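Local coordinates for protein 4-oxalocrotonate decarboxylase NahK (Pseudomonas putida, PDB 5D2J) that catalyses the metal-dependent decarboxylation of (3E)-2-oxohex-3-enedioate to 2-oxopent-4-enoate and carbon dioxide in the breakdown of aromatic hydrocarbons, at residues A[150-155]-A[164-169]. The protein carries 1 engineered substitution. Numbering follows the deposited sequence.
Sequences DSRYEN and VADNAS. With 0L1 (hexanedioic acid), chain E.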
# COMPACT_ATOMS: atom_id res chain seq x y z
N ASP A 150 7.42 -4.60 2.79
CA ASP A 150 8.74 -4.88 3.34
C ASP A 150 9.07 -3.81 4.37
O ASP A 150 9.76 -2.84 4.07
CB ASP A 150 9.77 -4.84 2.20
CG ASP A 150 11.12 -5.38 2.60
OD1 ASP A 150 11.17 -6.30 3.44
OD2 ASP A 150 12.15 -4.88 2.09
N SER A 151 8.55 -3.99 5.58
CA SER A 151 8.76 -3.01 6.65
C SER A 151 10.25 -2.82 6.90
O SER A 151 11.01 -3.78 6.97
CB SER A 151 8.09 -3.49 7.93
OG SER A 151 8.40 -2.62 9.02
N ARG A 152 10.67 -1.57 7.05
CA ARG A 152 12.06 -1.31 7.39
C ARG A 152 12.37 -1.54 8.87
O ARG A 152 13.50 -1.34 9.31
CB ARG A 152 12.46 0.11 6.95
CG ARG A 152 12.99 0.20 5.51
CD ARG A 152 12.01 -0.35 4.45
NE ARG A 152 10.77 0.42 4.37
CZ ARG A 152 9.95 0.41 3.33
NH1 ARG A 152 8.84 1.15 3.35
NH2 ARG A 152 10.24 -0.33 2.26
N TYR A 153 11.37 -1.98 9.65
CA TYR A 153 11.60 -2.27 11.06
C TYR A 153 11.95 -3.74 11.27
O TYR A 153 11.34 -4.61 10.65
CB TYR A 153 10.38 -1.86 11.89
CG TYR A 153 10.07 -0.40 11.73
CD1 TYR A 153 10.97 0.57 12.15
CD2 TYR A 153 8.89 0.02 11.13
CE1 TYR A 153 10.70 1.91 12.00
CE2 TYR A 153 8.61 1.37 10.97
CZ TYR A 153 9.53 2.30 11.41
OH TYR A 153 9.27 3.64 11.25
N GLU A 154 12.94 -4.01 12.12
CA GLU A 154 13.43 -5.37 12.30
C GLU A 154 12.35 -6.30 12.83
O GLU A 154 11.55 -5.91 13.68
CB GLU A 154 14.62 -5.43 13.25
CG GLU A 154 15.21 -6.84 13.32
CD GLU A 154 15.99 -7.11 14.58
OE1 GLU A 154 16.86 -6.28 14.94
OE2 GLU A 154 15.74 -8.16 15.20
N ASN A 155 12.35 -7.53 12.31
CA ASN A 155 11.49 -8.61 12.77
C ASN A 155 10.04 -8.20 12.89
O ASN A 155 9.28 -8.77 13.67
CB ASN A 155 12.00 -9.19 14.10
CG ASN A 155 13.24 -10.05 13.92
OD1 ASN A 155 13.53 -10.52 12.82
ND2 ASN A 155 13.97 -10.27 15.01
N VAL A 164 3.37 4.12 9.71
CA VAL A 164 3.00 5.27 8.87
C VAL A 164 4.24 6.06 8.45
O VAL A 164 4.37 6.45 7.29
CB VAL A 164 2.01 6.20 9.60
CG1 VAL A 164 1.88 7.52 8.86
CG2 VAL A 164 0.65 5.52 9.69
N ALA A 165 5.15 6.27 9.39
CA ALA A 165 6.37 7.01 9.11
C ALA A 165 7.23 6.30 8.07
O ALA A 165 7.97 6.94 7.32
CB ALA A 165 7.15 7.22 10.40
N ASP A 166 7.12 4.97 8.03
CA ASP A 166 7.85 4.12 7.08
C ASP A 166 7.00 3.85 5.82
O ASP A 166 7.15 2.83 5.14
CB ASP A 166 8.26 2.81 7.78
CG ASP A 166 9.08 1.86 6.89
OD1 ASP A 166 9.98 2.33 6.16
OD2 ASP A 166 8.84 0.63 6.95
N ASN A 167 6.12 4.79 5.50
CA ASN A 167 5.32 4.74 4.27
C ASN A 167 4.52 3.44 4.15
O ASN A 167 4.38 2.89 3.06
CB ASN A 167 6.20 4.94 3.03
CG ASN A 167 5.39 5.22 1.78
OD1 ASN A 167 4.32 5.82 1.87
ND2 ASN A 167 5.89 4.79 0.62
N ALA A 168 4.02 2.96 5.28
CA ALA A 168 3.19 1.76 5.32
C ALA A 168 3.87 0.56 4.67
O ALA A 168 3.19 -0.24 4.02
CB ALA A 168 1.84 2.02 4.65
N SER A 169 5.19 0.44 4.84
CA SER A 169 5.94 -0.74 4.38
C SER A 169 5.98 -0.92 2.85
O SER A 169 6.35 -1.99 2.37
CB SER A 169 5.40 -2.02 5.02
OG SER A 169 5.38 -1.92 6.43
O1 0L1 E . -1.46 -3.35 4.52
C2 0L1 E . -0.43 -2.80 4.03
O2 0L1 E . -0.25 -2.81 2.78
C3 0L1 E . 0.58 -2.13 4.94
C4 0L1 E . 1.02 -3.09 6.03
C5 0L1 E . 2.11 -2.43 6.86
C6 0L1 E . 2.47 -3.28 8.06
C7 0L1 E . 3.30 -4.48 7.65
O4 0L1 E . 4.43 -4.32 7.13
O3 0L1 E . 2.87 -5.66 7.86
O HOH W 1 6.81 -0.54 8.42
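Arg152 and Asp166 illustrate how a buried ion pair can join a loop to the end of a helix. The arginine chain, bent at chi2 and chi3, curls back so that NE donates over 2.7 Å to the syn lone pair of Asp166 OD1, and that oxygen lies close to the guanidinium plane. The two flat groups stand nearly perpendicular, 88° apart. NH1 gives Asp166 OD1 only a weak bond and spends its better one on the backbone, 3.0 Å from Asp166 O; Ser169 N reaches that same carbonyl oxygen from its opposite face. The other carboxylate oxygen, Asp166 OD2, accepts an almost straight bond from Arg152 N at 2.9 Å, which makes both oxygens of one carboxylate receivers for a single residue. An alanine in place of Arg152 would probably leave the buried Asp166 carboxylate without its balancing charge and the turn after the helix short of one tie at Asp166 O.

Helix 160-165 ends here in a Schellman motif with Asn167 as its C-prime residue, and the chain then turns into strand 170-175 of the fumarylacetoacetate hydrolase-type fold. A single backbone hydrogen bond, Asp150 N to Ser169 O, adds to the link, while Ser151 OG closes an ST turn by accepting from Tyr153 N.

Nonpolar contact is supplied by Tyr153, whose CE2 rests 3.5 Å from Asp166 CB; its hydroxyl is hydrogen-bonded to Ser162 O.

A water is held by Ser151 OG, Asp166 OD2 and Ser169 OG, donating to the last two. Ser169 OG, placed beside its own backbone N (chi1 -55°), in turn donates to O4 of the bound hexanedioic acid at 2.7 Å, and Lys69, a residue of the 2-oxoglutarate site, also hydrogen-bonds this ligand.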